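Local atomic coordinates of beta-glucuronidase (uncultured Clostridium sp., PDB entry 6U7J), a protein that probably hydrolyses beta-glucuronide conjugates to release glucuronic acid, as a family 2 glycosyl hydrolase of a gut bacterium implicated in estrogen reactivation. Residues D33-Y36 / E41-W44; N145-D150 / F178-G183; F304-D309 / V323-L328; S413-P418 / N427-V432; F556-A559 / K563-D566. One frame throughout, in Å; residues are numbered along the deposited sequence.

In the fold
Contacts 1 and 2 lie in the sugar-binding domain, contacts 3 to 5 in the TIM barrel. Contact 1 is peripheral, its centre about 32 Å from that of the chain, yet Tyr36 CE1 touches Ile146 CD1 of contact 2 at 3.5 Å. Contacts 2, 3 and 5 meet one another where the domains join: Phe179 N probably bonds Met557 O (3.2 Å), and Asp309 OD2 probably bonds Met557 N (3.0 Å). Contacts 3 and 4 pair barrel strands with their following helices. Contact 4 includes Glu417, probably the acid/base glutamate of this family 2 enzyme; the nearest atoms of contact 4 lie about 7, 8 and 9 Å from contacts 2, 3 and 5.

Contact 1 of 5, residues D33-Y36 / E41-W44; sequences DNYY and EEKW
At the edge of the Tyr35 ring, near its plane, stand two carboxylate oxygens: Glu41 OE1, 3.9 Å from Tyr35 CE1, and Glu42 OE2 beside the hydroxyl. The Trp44 indole is met obliquely by Asp33 OD1, which approaches Trp44 CZ3 to 3.6 Å. Outside the contact, the indole also has Trp78 edge-to-face and Lys31 in a cation-pi pairing. Tyr35 OH donates to Glu42 OE2 at 3.0 Å, arriving on the anti side of the carboxylate, 25° out of its plane. The other oxygen, Glu42 OE1, receives Trp44 NE1 at 3.2 Å from above the carboxylate plane. An extended Glu42 chain beyond CG carries the group between phenol and indole, and Gln38 NE2 adds a second donor to OE2. Segment 33-36 precedes the short helix 38-41 of the sugar-binding domain, and 41-44 starts at its last residue; Asp33 OD1 takes the Gly39 N-H near the helix start, and a Schellman motif at Lys43 closes its end. Three neutral donors, from Tyr35, Trp44 and Gln38, thus grip one carboxylate, restricting its rotation and probably helping to stabilise its negative charge, with a second acid, Glu41, near the same phenol.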
# COMPACT_ATOMS: atom_id res chain seq x y z
N ASP B 33 -23.14 14.13 25.25
CA ASP B 33 -23.09 15.36 26.03
C ASP B 33 -22.30 16.44 25.29
O ASP B 33 -21.24 16.17 24.72
CB ASP B 33 -22.42 15.10 27.38
CG ASP B 33 -23.37 14.53 28.43
OD1 ASP B 33 -24.60 14.51 28.20
OD2 ASP B 33 -22.87 14.10 29.50
N ASN B 34 -22.81 17.68 25.33
CA ASN B 34 -22.06 18.82 24.82
C ASN B 34 -21.21 19.50 25.90
O ASN B 34 -20.34 20.29 25.57
CB ASN B 34 -22.99 19.87 24.18
CG ASN B 34 -23.81 19.29 23.03
OD1 ASN B 34 -25.03 19.18 23.11
ND2 ASN B 34 -23.13 18.91 21.95
N TYR B 35 -21.44 19.20 27.17
CA TYR B 35 -20.50 19.57 28.22
C TYR B 35 -20.55 18.46 29.26
O TYR B 35 -21.44 17.60 29.22
CB TYR B 35 -20.81 20.96 28.82
CG TYR B 35 -22.19 21.07 29.44
CD1 TYR B 35 -22.42 20.65 30.75
CD2 TYR B 35 -23.25 21.61 28.73
CE1 TYR B 35 -23.67 20.75 31.33
CE2 TYR B 35 -24.52 21.71 29.31
CZ TYR B 35 -24.72 21.29 30.60
OH TYR B 35 -25.97 21.38 31.17
N TYR B 36 -19.60 18.48 30.19
CA TYR B 36 -19.49 17.38 31.15
C TYR B 36 -20.78 17.20 31.93
O TYR B 36 -21.26 18.13 32.59
CB TYR B 36 -18.32 17.64 32.10
CG TYR B 36 -18.06 16.47 33.03
CD1 TYR B 36 -17.93 15.18 32.53
CD2 TYR B 36 -17.95 16.66 34.40
CE1 TYR B 36 -17.69 14.10 33.37
CE2 TYR B 36 -17.71 15.59 35.26
CZ TYR B 36 -17.58 14.31 34.74
OH TYR B 36 -17.35 13.24 35.59
N GLU B 41 -27.42 16.67 34.24
CA GLU B 41 -27.80 17.97 34.77
C GLU B 41 -29.13 18.43 34.19
O GLU B 41 -29.96 19.00 34.91
CB GLU B 41 -26.70 18.99 34.49
CG GLU B 41 -25.49 18.81 35.41
CD GLU B 41 -24.61 20.04 35.49
OE1 GLU B 41 -25.02 21.12 34.98
OE2 GLU B 41 -23.51 19.94 36.08
N GLU B 42 -29.36 18.17 32.91
CA GLU B 42 -30.61 18.55 32.26
C GLU B 42 -31.65 17.45 32.33
O GLU B 42 -32.73 17.59 31.74
CB GLU B 42 -30.32 18.96 30.81
CG GLU B 42 -29.33 20.11 30.76
CD GLU B 42 -29.15 20.69 29.36
OE1 GLU B 42 -29.88 20.26 28.44
OE2 GLU B 42 -28.26 21.54 29.19
N LYS B 43 -31.33 16.36 33.03
CA LYS B 43 -32.25 15.25 33.26
C LYS B 43 -32.87 14.78 31.96
O LYS B 43 -34.09 14.62 31.84
CB LYS B 43 -33.30 15.63 34.31
CG LYS B 43 -32.62 16.09 35.60
CD LYS B 43 -33.36 15.71 36.87
CE LYS B 43 -33.03 16.70 37.98
NZ LYS B 43 -33.42 16.21 39.34
N TRP B 44 -32.00 14.51 30.98
CA TRP B 44 -32.43 14.08 29.66
C TRP B 44 -33.24 12.81 29.72
O TRP B 44 -34.08 12.57 28.85
CB TRP B 44 -31.21 13.84 28.75
CG TRP B 44 -30.64 15.07 28.16
CD1 TRP B 44 -31.12 16.35 28.29
CD2 TRP B 44 -29.48 15.16 27.34
NE1 TRP B 44 -30.31 17.23 27.61
CE2 TRP B 44 -29.29 16.52 27.02
CE3 TRP B 44 -28.56 14.22 26.85
CZ2 TRP B 44 -28.24 16.96 26.21
CZ3 TRP B 44 -27.51 14.66 26.06
CH2 TRP B 44 -27.36 16.02 25.75

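Contact 2 of 5, residues N145-D150 / F178-G183; sequences NILEWD and FFNYSG
Asn180, the centre of an inverse gamma turn, meets Asn145 twice, directly through its side chain and through a water on its carbonyl. The turn closes with a weak bond from Tyr181 N to Phe179 O. Asn180 ND2 donates to Asn145 O at 3.1 Å, with an N-H...O angle of 140°; the donor lies in the carbonyl plane, and the acceptor lies close to the plane of the amide. On the other route a water gives a hydrogen to Asn180 O at 2.7 Å and accepts a weak bond from Asn145 ND2 at 3.1 Å. Both segments are loops of the sugar-binding domain: 145-150 follows strand 135-144, and the loop of 178-183 leads into strand 183-184. The remaining contacts are van der Waals ones of carbon against oxygen: Leu147 CD1 rests 3.8 Å from Asn180 OD1, the two side chains coming from opposite directions, and Asn145 CB packs 3.5 Å from Ser182 OG. That hydroxyl bonds Thr102 O. Second-shell bonds fix both amides: His103 NE2 meets Asn180 OD1, while Asn145 joins His73 O through ND2 and Gly75 N through OD1. The residues flanking the turn centre stack against each other: Phe179 CD1 lies over the centre of one face of the Tyr181 ring, 3.6 Å above its plane, and Tyr181 OH bonds Asp63 and Arg575.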
# COMPACT_ATOMS: atom_id res chain seq x y z
N ASN B 145 -17.15 7.05 29.54
CA ASN B 145 -15.86 6.46 29.15
C ASN B 145 -14.68 6.93 29.98
O ASN B 145 -13.53 6.65 29.62
CB ASN B 145 -15.59 6.71 27.67
CG ASN B 145 -15.38 8.18 27.35
OD1 ASN B 145 -15.10 9.00 28.23
ND2 ASN B 145 -15.51 8.52 26.07
N ILE B 146 -14.91 7.64 31.07
CA ILE B 146 -13.83 8.21 31.85
C ILE B 146 -13.20 7.13 32.72
O ILE B 146 -13.90 6.31 33.34
CB ILE B 146 -14.35 9.39 32.68
CG1 ILE B 146 -14.67 10.54 31.73
CG2 ILE B 146 -13.33 9.81 33.74
CD1 ILE B 146 -15.38 11.67 32.36
N LEU B 147 -11.87 7.09 32.76
CA LEU B 147 -11.15 6.13 33.59
C LEU B 147 -10.37 6.89 34.64
O LEU B 147 -9.72 7.90 34.33
CB LEU B 147 -10.22 5.26 32.75
CG LEU B 147 -10.88 4.29 31.78
CD1 LEU B 147 -9.80 3.64 30.90
CD2 LEU B 147 -11.73 3.22 32.51
N GLU B 148 -10.45 6.42 35.87
CA GLU B 148 -9.74 7.00 37.01
C GLU B 148 -8.83 5.95 37.63
O GLU B 148 -8.76 4.81 37.16
CB GLU B 148 -10.73 7.55 38.05
CG GLU B 148 -11.54 8.73 37.57
CD GLU B 148 -10.79 10.04 37.64
OE1 GLU B 148 -9.54 10.04 37.56
OE2 GLU B 148 -11.47 11.09 37.79
N TRP B 149 -8.14 6.34 38.70
CA TRP B 149 -7.15 5.47 39.34
C TRP B 149 -7.78 4.25 39.99
O TRP B 149 -7.05 3.30 40.28
CB TRP B 149 -6.36 6.25 40.38
CG TRP B 149 -5.41 7.25 39.77
CD1 TRP B 149 -5.51 8.61 39.82
CD2 TRP B 149 -4.23 6.95 39.03
NE1 TRP B 149 -4.45 9.18 39.15
CE2 TRP B 149 -3.65 8.18 38.65
CE3 TRP B 149 -3.59 5.77 38.65
CZ2 TRP B 149 -2.47 8.27 37.91
CZ3 TRP B 149 -2.42 5.85 37.91
CH2 TRP B 149 -1.87 7.09 37.55
N ASP B 150 -9.09 4.25 40.22
CA ASP B 150 -9.77 3.09 40.79
C ASP B 150 -10.71 2.42 39.79
O ASP B 150 -11.59 1.66 40.18
CB ASP B 150 -10.53 3.45 42.07
CG ASP B 150 -11.61 4.50 41.84
OD1 ASP B 150 -11.68 5.08 40.74
OD2 ASP B 150 -12.39 4.75 42.78
N PHE B 178 -4.24 0.33 23.75
CA PHE B 178 -5.37 0.22 22.84
C PHE B 178 -6.32 1.40 22.99
O PHE B 178 -6.40 2.03 24.05
CB PHE B 178 -6.10 -1.11 23.10
CG PHE B 178 -6.47 -1.35 24.56
CD1 PHE B 178 -5.55 -1.92 25.45
CD2 PHE B 178 -7.76 -1.06 25.03
CE1 PHE B 178 -5.90 -2.17 26.78
CE2 PHE B 178 -8.12 -1.31 26.36
CZ PHE B 178 -7.20 -1.86 27.24
N PHE B 179 -7.02 1.70 21.90
CA PHE B 179 -7.92 2.85 21.85
C PHE B 179 -9.05 2.70 22.88
O PHE B 179 -9.63 1.62 23.04
CB PHE B 179 -8.49 3.00 20.44
CG PHE B 179 -9.20 4.31 20.21
CD1 PHE B 179 -10.57 4.42 20.46
CD2 PHE B 179 -8.50 5.42 19.80
CE1 PHE B 179 -11.23 5.62 20.27
CE2 PHE B 179 -9.16 6.65 19.60
CZ PHE B 179 -10.53 6.74 19.85
N ASN B 180 -9.37 3.79 23.58
CA ASN B 180 -10.40 3.73 24.63
C ASN B 180 -11.80 3.82 24.02
O ASN B 180 -12.56 4.76 24.25
CB ASN B 180 -10.18 4.83 25.67
CG ASN B 180 -10.97 4.59 26.96
OD1 ASN B 180 -11.18 3.44 27.38
ND2 ASN B 180 -11.42 5.66 27.60
N TYR B 181 -12.14 2.79 23.22
CA TYR B 181 -13.45 2.69 22.60
C TYR B 181 -14.55 2.63 23.66
O TYR B 181 -14.38 2.00 24.71
CB TYR B 181 -13.57 1.44 21.74
CG TYR B 181 -12.90 1.48 20.38
CD1 TYR B 181 -13.39 2.31 19.37
CD2 TYR B 181 -11.81 0.67 20.10
CE1 TYR B 181 -12.80 2.35 18.14
CE2 TYR B 181 -11.20 0.70 18.85
CZ TYR B 181 -11.70 1.54 17.88
OH TYR B 181 -11.12 1.56 16.65
N SER B 182 -15.69 3.24 23.35
CA SER B 182 -16.80 3.29 24.27
C SER B 182 -18.09 2.98 23.51
O SER B 182 -18.18 3.19 22.30
CB SER B 182 -16.88 4.66 24.94
OG SER B 182 -17.91 4.71 25.91
N GLY B 183 -19.07 2.48 24.24
CA GLY B 183 -20.38 2.20 23.69
C GLY B 183 -20.97 0.95 24.34
O GLY B 183 -20.54 0.54 25.40
O HOH W 1 -14.41 6.66 23.91

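Contact 3 of 5, residues F304-D309 / V323-L328; sequences FGKHED and VRDCEL
Lys306 and Asp325 make an ionic contact, the ammonium NZ donating to Asp325 OD2 at 3.0 Å. NZ comes from above the carboxylate plane, 38° out of it, so the bond does not lie along the plane of the acid. The geometry depends on a bent lysine: its chain leaves the backbone extended through chi2, then turns at chi3 (94°) and chi4 (-57°), swinging NZ onto the carboxylate. Asp325 OD1 is claimed by a second cation, Arg577, through NE. One buried acid therefore has a positive partner on each oxygen, which would probably favour its ionised form.

Van der Waals contact beyond the bridge is slight: Lys306 CE passes 4.1 Å from Asp325 CB, the two chains meeting at a slant, and only 74 Å² is buried between the segments.

The bridge ties the residue just after strand 297-305 to helix 319-332, the first two elements of a beta-alpha-beta unit of the TIM barrel completed by strand 336-338. Lys306 also bonds Arg338 through the backbone and touches Met348 of helix 346-355, while Val323 and Arg324 on the same helix as Asp325 pack on Ile64 of a second subunit.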
# COMPACT_ATOMS: atom_id res chain seq x y z
N PHE B 304 -1.64 -16.47 20.67
CA PHE B 304 -1.58 -15.02 20.68
C PHE B 304 -2.38 -14.47 21.84
O PHE B 304 -3.41 -15.03 22.23
CB PHE B 304 -2.19 -14.37 19.42
CG PHE B 304 -1.72 -14.96 18.13
CD1 PHE B 304 -2.36 -16.07 17.59
CD2 PHE B 304 -0.68 -14.37 17.44
CE1 PHE B 304 -1.94 -16.61 16.40
CE2 PHE B 304 -0.24 -14.91 16.23
CZ PHE B 304 -0.87 -16.03 15.71
N GLY B 305 -1.97 -13.31 22.34
CA GLY B 305 -2.94 -12.42 22.95
C GLY B 305 -3.73 -11.74 21.83
O GLY B 305 -3.18 -11.44 20.77
N LYS B 306 -5.03 -11.56 22.05
CA LYS B 306 -5.85 -10.94 21.02
C LYS B 306 -6.33 -9.55 21.47
O LYS B 306 -5.73 -8.91 22.34
CB LYS B 306 -7.01 -11.89 20.66
CG LYS B 306 -6.58 -13.18 19.93
CD LYS B 306 -7.77 -14.16 19.70
CE LYS B 306 -8.42 -13.97 18.31
NZ LYS B 306 -8.92 -12.56 18.06
N HIS B 307 -7.41 -9.08 20.86
CA HIS B 307 -8.12 -7.89 21.30
C HIS B 307 -9.51 -8.03 20.73
O HIS B 307 -9.73 -8.76 19.76
CB HIS B 307 -7.47 -6.59 20.81
CG HIS B 307 -6.61 -5.90 21.82
ND1 HIS B 307 -7.09 -5.46 23.04
CD2 HIS B 307 -5.30 -5.56 21.79
CE1 HIS B 307 -6.11 -4.90 23.72
NE2 HIS B 307 -5.01 -4.95 22.99
N GLU B 308 -10.47 -7.34 21.35
CA GLU B 308 -11.78 -7.19 20.73
C GLU B 308 -11.71 -5.88 19.95
O GLU B 308 -11.77 -4.79 20.53
CB GLU B 308 -12.89 -7.25 21.77
CG GLU B 308 -13.10 -8.70 22.28
CD GLU B 308 -14.32 -8.85 23.19
OE1 GLU B 308 -14.54 -7.96 24.05
OE2 GLU B 308 -15.05 -9.86 23.03
N ASP B 309 -11.55 -6.01 18.64
CA ASP B 309 -11.23 -4.89 17.76
C ASP B 309 -11.43 -5.33 16.32
O ASP B 309 -10.96 -6.40 15.93
CB ASP B 309 -9.78 -4.43 17.97
CG ASP B 309 -9.34 -3.40 16.94
OD1 ASP B 309 -9.04 -3.78 15.79
OD2 ASP B 309 -9.30 -2.20 17.27
N VAL B 323 -15.66 -16.37 14.11
CA VAL B 323 -15.50 -17.65 13.44
C VAL B 323 -14.31 -17.60 12.50
O VAL B 323 -13.50 -18.53 12.45
CB VAL B 323 -16.79 -18.05 12.69
CG1 VAL B 323 -16.53 -19.32 11.88
CG2 VAL B 323 -17.97 -18.24 13.66
N ARG B 324 -14.16 -16.50 11.78
CA ARG B 324 -13.00 -16.33 10.92
C ARG B 324 -11.72 -16.39 11.74
O ARG B 324 -10.73 -17.01 11.32
CB ARG B 324 -13.12 -15.01 10.14
CG ARG B 324 -11.85 -14.52 9.46
CD ARG B 324 -11.52 -15.35 8.22
NE ARG B 324 -10.34 -14.84 7.53
CZ ARG B 324 -9.79 -15.39 6.45
NH1 ARG B 324 -10.31 -16.50 5.94
NH2 ARG B 324 -8.72 -14.85 5.90
N ASP B 325 -11.72 -15.77 12.93
CA ASP B 325 -10.52 -15.80 13.78
C ASP B 325 -10.20 -17.23 14.23
O ASP B 325 -9.03 -17.63 14.23
CB ASP B 325 -10.71 -14.88 15.00
CG ASP B 325 -10.56 -13.39 14.65
OD1 ASP B 325 -10.43 -13.05 13.45
OD2 ASP B 325 -10.57 -12.54 15.58
N CYS B 326 -11.21 -18.02 14.60
CA CYS B 326 -10.94 -19.39 15.01
C CYS B 326 -10.47 -20.23 13.83
O CYS B 326 -9.64 -21.14 14.00
CB CYS B 326 -12.19 -20.02 15.62
SG CYS B 326 -12.68 -19.23 17.16
N GLU B 327 -10.98 -19.95 12.62
CA GLU B 327 -10.46 -20.59 11.42
C GLU B 327 -8.99 -20.27 11.21
O GLU B 327 -8.21 -21.12 10.77
CB GLU B 327 -11.28 -20.16 10.19
CG GLU B 327 -12.68 -20.76 10.09
CD GLU B 327 -12.65 -22.21 9.60
OE1 GLU B 327 -11.75 -22.55 8.79
OE2 GLU B 327 -13.51 -23.01 10.01
N LEU B 328 -8.59 -19.04 11.52
CA LEU B 328 -7.20 -18.65 11.31
C LEU B 328 -6.31 -19.26 12.38
O LEU B 328 -5.18 -19.70 12.09
CB LEU B 328 -7.07 -17.13 11.29
CG LEU B 328 -7.68 -16.36 10.10
CD1 LEU B 328 -7.58 -14.86 10.33
CD2 LEU B 328 -6.99 -16.72 8.79

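Contact 4 of 5, residues S413-P418 / N427-V432; sequences SITNEP and NYFEEV
Phe429, on helix 424-439, packs against Ile414 and Thr415 near the end of strand 409-416 and Pro418 in the loop after it, joining the first two elements of a beta-alpha-beta unit of the TIM barrel. The short segments run nearly antiparallel (154° between their N-to-C directions), with axes 10.2 Å apart, a gap filled by side chains without any hydrogen bond between them. Phe429 CZ meets Pro418 CB at 3.5 Å, Phe429 CE1 meets Thr415 CG2 at 3.6 Å, and both approaches are oblique to the ring. Ile414 CD1 instead comes to the ring's edge, 4.0 Å from Phe429 CD1. The same methyl reaches Val432 CG1 at 3.8 Å, the two chains sliding past each other in opposite directions; with CG1 of Ile414 wedged between its backbone N and carbonyl carbon (chi1 62°), CD1 is carried across to the helix.

One shell out, Thr415 OG1 is bonded to Ala365 O, which holds its methyl toward the phenylalanine. His392 of helix 386-403 links the two segments indirectly, NE2 bonding Ile414 O and ND1 bonding Tyr428 OH. Val432 extends the apolar layer onto Leu389 and Leu396 of that helix. On the strand side comes Glu417, which follows Asn416 as the acid/base glutamate does in family 2 enzymes, so the packing probably lies behind the active site. One face of the Phe429 ring is covered by its neighbour, Tyr428 CD1 standing 3.7 Å above the plane over the ring centre.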
# COMPACT_ATOMS: atom_id res chain seq x y z
N SER B 413 -5.24 -14.67 34.54
CA SER B 413 -4.24 -13.62 34.60
C SER B 413 -4.86 -12.42 35.28
O SER B 413 -5.92 -11.95 34.85
CB SER B 413 -3.72 -13.24 33.21
OG SER B 413 -3.01 -12.03 33.28
N ILE B 414 -4.21 -11.93 36.33
CA ILE B 414 -4.82 -10.93 37.20
C ILE B 414 -4.36 -9.52 36.89
O ILE B 414 -4.90 -8.57 37.48
CB ILE B 414 -4.53 -11.24 38.69
CG1 ILE B 414 -3.03 -11.18 38.94
CG2 ILE B 414 -5.10 -12.60 39.06
CD1 ILE B 414 -2.66 -11.05 40.40
N THR B 415 -3.38 -9.36 35.99
CA THR B 415 -2.82 -8.06 35.66
C THR B 415 -1.92 -8.20 34.44
O THR B 415 -1.32 -9.25 34.19
CB THR B 415 -2.04 -7.47 36.85
OG1 THR B 415 -1.66 -6.12 36.55
CG2 THR B 415 -0.79 -8.28 37.14
N ASN B 416 -1.84 -7.12 33.67
CA ASN B 416 -0.93 -7.05 32.54
C ASN B 416 0.03 -5.89 32.76
O ASN B 416 -0.41 -4.73 32.84
CB ASN B 416 -1.68 -6.91 31.21
CG ASN B 416 -0.74 -6.79 30.03
OD1 ASN B 416 -0.26 -7.80 29.51
ND2 ASN B 416 -0.48 -5.57 29.61
N GLU B 417 1.31 -6.21 32.92
CA GLU B 417 2.38 -5.23 32.96
C GLU B 417 2.20 -4.12 34.04
O GLU B 417 2.27 -2.97 33.75
CB GLU B 417 2.55 -4.57 31.60
CG GLU B 417 2.99 -5.53 30.48
CD GLU B 417 3.46 -4.80 29.20
OE1 GLU B 417 3.11 -3.61 29.01
OE2 GLU B 417 4.17 -5.42 28.39
N PRO B 418 1.99 -4.54 35.30
CA PRO B 418 1.99 -3.54 36.37
C PRO B 418 3.42 -3.11 36.66
O PRO B 418 4.38 -3.82 36.37
CB PRO B 418 1.38 -4.29 37.56
CG PRO B 418 1.89 -5.70 37.35
CD PRO B 418 1.93 -5.91 35.84
N ASN B 427 2.38 -5.91 48.53
CA ASN B 427 1.17 -6.11 49.32
C ASN B 427 -0.08 -6.13 48.45
O ASN B 427 -1.00 -6.91 48.69
CB ASN B 427 1.04 -5.01 50.38
CG ASN B 427 1.96 -5.23 51.57
OD1 ASN B 427 2.64 -6.25 51.69
ND2 ASN B 427 2.01 -4.24 52.46
N TYR B 428 -0.14 -5.24 47.45
CA TYR B 428 -1.30 -5.16 46.57
C TYR B 428 -1.57 -6.50 45.92
O TYR B 428 -2.66 -7.07 46.03
CB TYR B 428 -1.10 -4.07 45.51
CG TYR B 428 -2.30 -3.84 44.62
CD1 TYR B 428 -2.58 -4.70 43.56
CD2 TYR B 428 -3.17 -2.78 44.84
CE1 TYR B 428 -3.69 -4.51 42.76
CE2 TYR B 428 -4.28 -2.57 44.04
CZ TYR B 428 -4.53 -3.44 43.00
OH TYR B 428 -5.64 -3.25 42.21
N PHE B 429 -0.56 -7.04 45.24
CA PHE B 429 -0.80 -8.25 44.48
C PHE B 429 -0.85 -9.49 45.35
O PHE B 429 -1.48 -10.48 44.95
CB PHE B 429 0.26 -8.36 43.37
CG PHE B 429 0.02 -7.36 42.26
CD1 PHE B 429 -0.98 -7.59 41.32
CD2 PHE B 429 0.72 -6.18 42.22
CE1 PHE B 429 -1.24 -6.66 40.32
CE2 PHE B 429 0.47 -5.24 41.22
CZ PHE B 429 -0.51 -5.49 40.27
N GLU B 430 -0.24 -9.47 46.53
CA GLU B 430 -0.45 -10.57 47.46
C GLU B 430 -1.90 -10.65 47.88
O GLU B 430 -2.48 -11.75 47.93
CB GLU B 430 0.43 -10.42 48.70
CG GLU B 430 0.41 -11.68 49.55
CD GLU B 430 1.02 -11.49 50.91
OE1 GLU B 430 1.41 -12.50 51.54
OE2 GLU B 430 1.12 -10.32 51.35
N GLU B 431 -2.51 -9.50 48.20
CA GLU B 431 -3.93 -9.47 48.47
C GLU B 431 -4.73 -9.99 47.28
O GLU B 431 -5.60 -10.85 47.44
CB GLU B 431 -4.35 -8.05 48.83
CG GLU B 431 -4.49 -7.82 50.32
CD GLU B 431 -5.39 -8.85 50.98
OE1 GLU B 431 -6.61 -8.86 50.68
OE2 GLU B 431 -4.87 -9.67 51.77
N VAL B 432 -4.43 -9.49 46.08
CA VAL B 432 -5.21 -9.89 44.91
C VAL B 432 -5.07 -11.39 44.68
O VAL B 432 -6.06 -12.09 44.45
CB VAL B 432 -4.79 -9.10 43.66
CG1 VAL B 432 -5.54 -9.62 42.44
CG2 VAL B 432 -5.09 -7.63 43.83

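Contact 5 of 5, residues F556-A559 / K563-D566; sequences FMTA and KRVD
Met557 faces Asp566 and Thr558 faces Arg564, their CA atoms 6.9 Å and 7.1 Å apart respectively, so the pairing order is reversed, though the segments cross steeply and do not run alongside each other. No hydrogen bond joins them, and neither is a regular strand.

Two pairs of side chains carry the contact; in the first, Thr558 and Arg564 cross at about a right angle. Thr558 OG1 sits 3.4 Å from Arg564 CB and equally near CG, touching the aliphatic part of the arginine, while Thr558 CG2 lies obliquely to the guanidinium, 4.0 Å from Arg564 NE. The hydroxyl donates to Ala559 O at 2.9 Å, from above the carbonyl plane, and so stays within its own segment. Arg564, bent at chi2, sends its charge beyond the contact, with NE in a salt bridge to Asp177 and NH2 bonded to Tyr474 OH. In the second pair Met557, bent at chi2 and chi3, brings SD to 3.7 Å from Asp566 OD1; that oxygen makes a salt bridge with Lys517 of a fourth subunit.

Both segments belong to the long loop between the last barrel strand, 545-551, and helix 581-592. Phe556 meets His307, just past strand 297-305, and Met557 joins Phe179 of the sugar-binding domain through the backbone. At the other margin, Val565 packs on Val565 of the fourth subunit, placing this loop between barrel, neighbouring domain and subunit interface.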
# COMPACT_ATOMS: atom_id res chain seq x y z
N PHE B 556 -4.56 -3.71 15.32
CA PHE B 556 -5.69 -3.18 16.08
C PHE B 556 -5.47 -1.70 16.37
O PHE B 556 -4.36 -1.18 16.25
CB PHE B 556 -5.90 -3.94 17.40
CG PHE B 556 -4.73 -3.84 18.34
CD1 PHE B 556 -4.68 -2.82 19.30
CD2 PHE B 556 -3.70 -4.79 18.30
CE1 PHE B 556 -3.59 -2.72 20.17
CE2 PHE B 556 -2.62 -4.71 19.17
CZ PHE B 556 -2.56 -3.68 20.11
N MET B 557 -6.53 -1.02 16.78
CA MET B 557 -6.47 0.43 16.93
C MET B 557 -5.90 0.80 18.29
O MET B 557 -6.11 0.09 19.28
CB MET B 557 -7.85 1.08 16.77
CG MET B 557 -8.03 1.80 15.43
SD MET B 557 -6.86 3.14 15.09
CE MET B 557 -7.45 4.43 16.17
N THR B 558 -5.19 1.92 18.33
CA THR B 558 -4.60 2.46 19.55
C THR B 558 -4.93 3.95 19.66
O THR B 558 -5.29 4.60 18.67
CB THR B 558 -3.07 2.33 19.58
OG1 THR B 558 -2.51 3.21 18.61
CG2 THR B 558 -2.62 0.90 19.30
N ALA B 559 -4.78 4.48 20.86
CA ALA B 559 -4.73 5.93 21.01
C ALA B 559 -3.64 6.49 20.10
O ALA B 559 -2.64 5.82 19.79
CB ALA B 559 -4.48 6.31 22.47
N LYS B 563 4.41 6.56 17.38
CA LYS B 563 4.92 5.23 17.12
C LYS B 563 3.84 4.28 16.62
O LYS B 563 4.12 3.09 16.43
CB LYS B 563 5.54 4.64 18.38
CG LYS B 563 6.82 5.34 18.80
CD LYS B 563 7.42 4.67 20.03
CE LYS B 563 8.33 5.62 20.81
NZ LYS B 563 8.08 5.50 22.29
N ARG B 564 2.64 4.79 16.37
CA ARG B 564 1.46 3.97 16.08
C ARG B 564 0.90 4.38 14.72
O ARG B 564 0.14 5.35 14.62
CB ARG B 564 0.43 4.15 17.20
CG ARG B 564 0.88 3.59 18.60
CD ARG B 564 1.11 2.06 18.53
NE ARG B 564 1.32 1.38 19.83
CZ ARG B 564 2.40 0.67 20.13
NH1 ARG B 564 3.39 0.55 19.25
NH2 ARG B 564 2.51 0.07 21.31
N VAL B 565 1.29 3.66 13.66
CA VAL B 565 0.88 3.99 12.28
C VAL B 565 -0.57 3.54 12.10
O VAL B 565 -0.83 2.38 11.78
CB VAL B 565 1.81 3.35 11.24
CG1 VAL B 565 1.48 3.87 9.84
CG2 VAL B 565 3.27 3.65 11.54
N ASP B 566 -1.52 4.45 12.28
CA ASP B 566 -2.94 4.09 12.32
C ASP B 566 -3.17 2.86 13.22
O ASP B 566 -3.89 1.93 12.87
CB ASP B 566 -3.51 3.86 10.92
CG ASP B 566 -5.05 3.81 10.90
OD1 ASP B 566 -5.69 4.36 11.83
OD2 ASP B 566 -5.63 3.22 9.96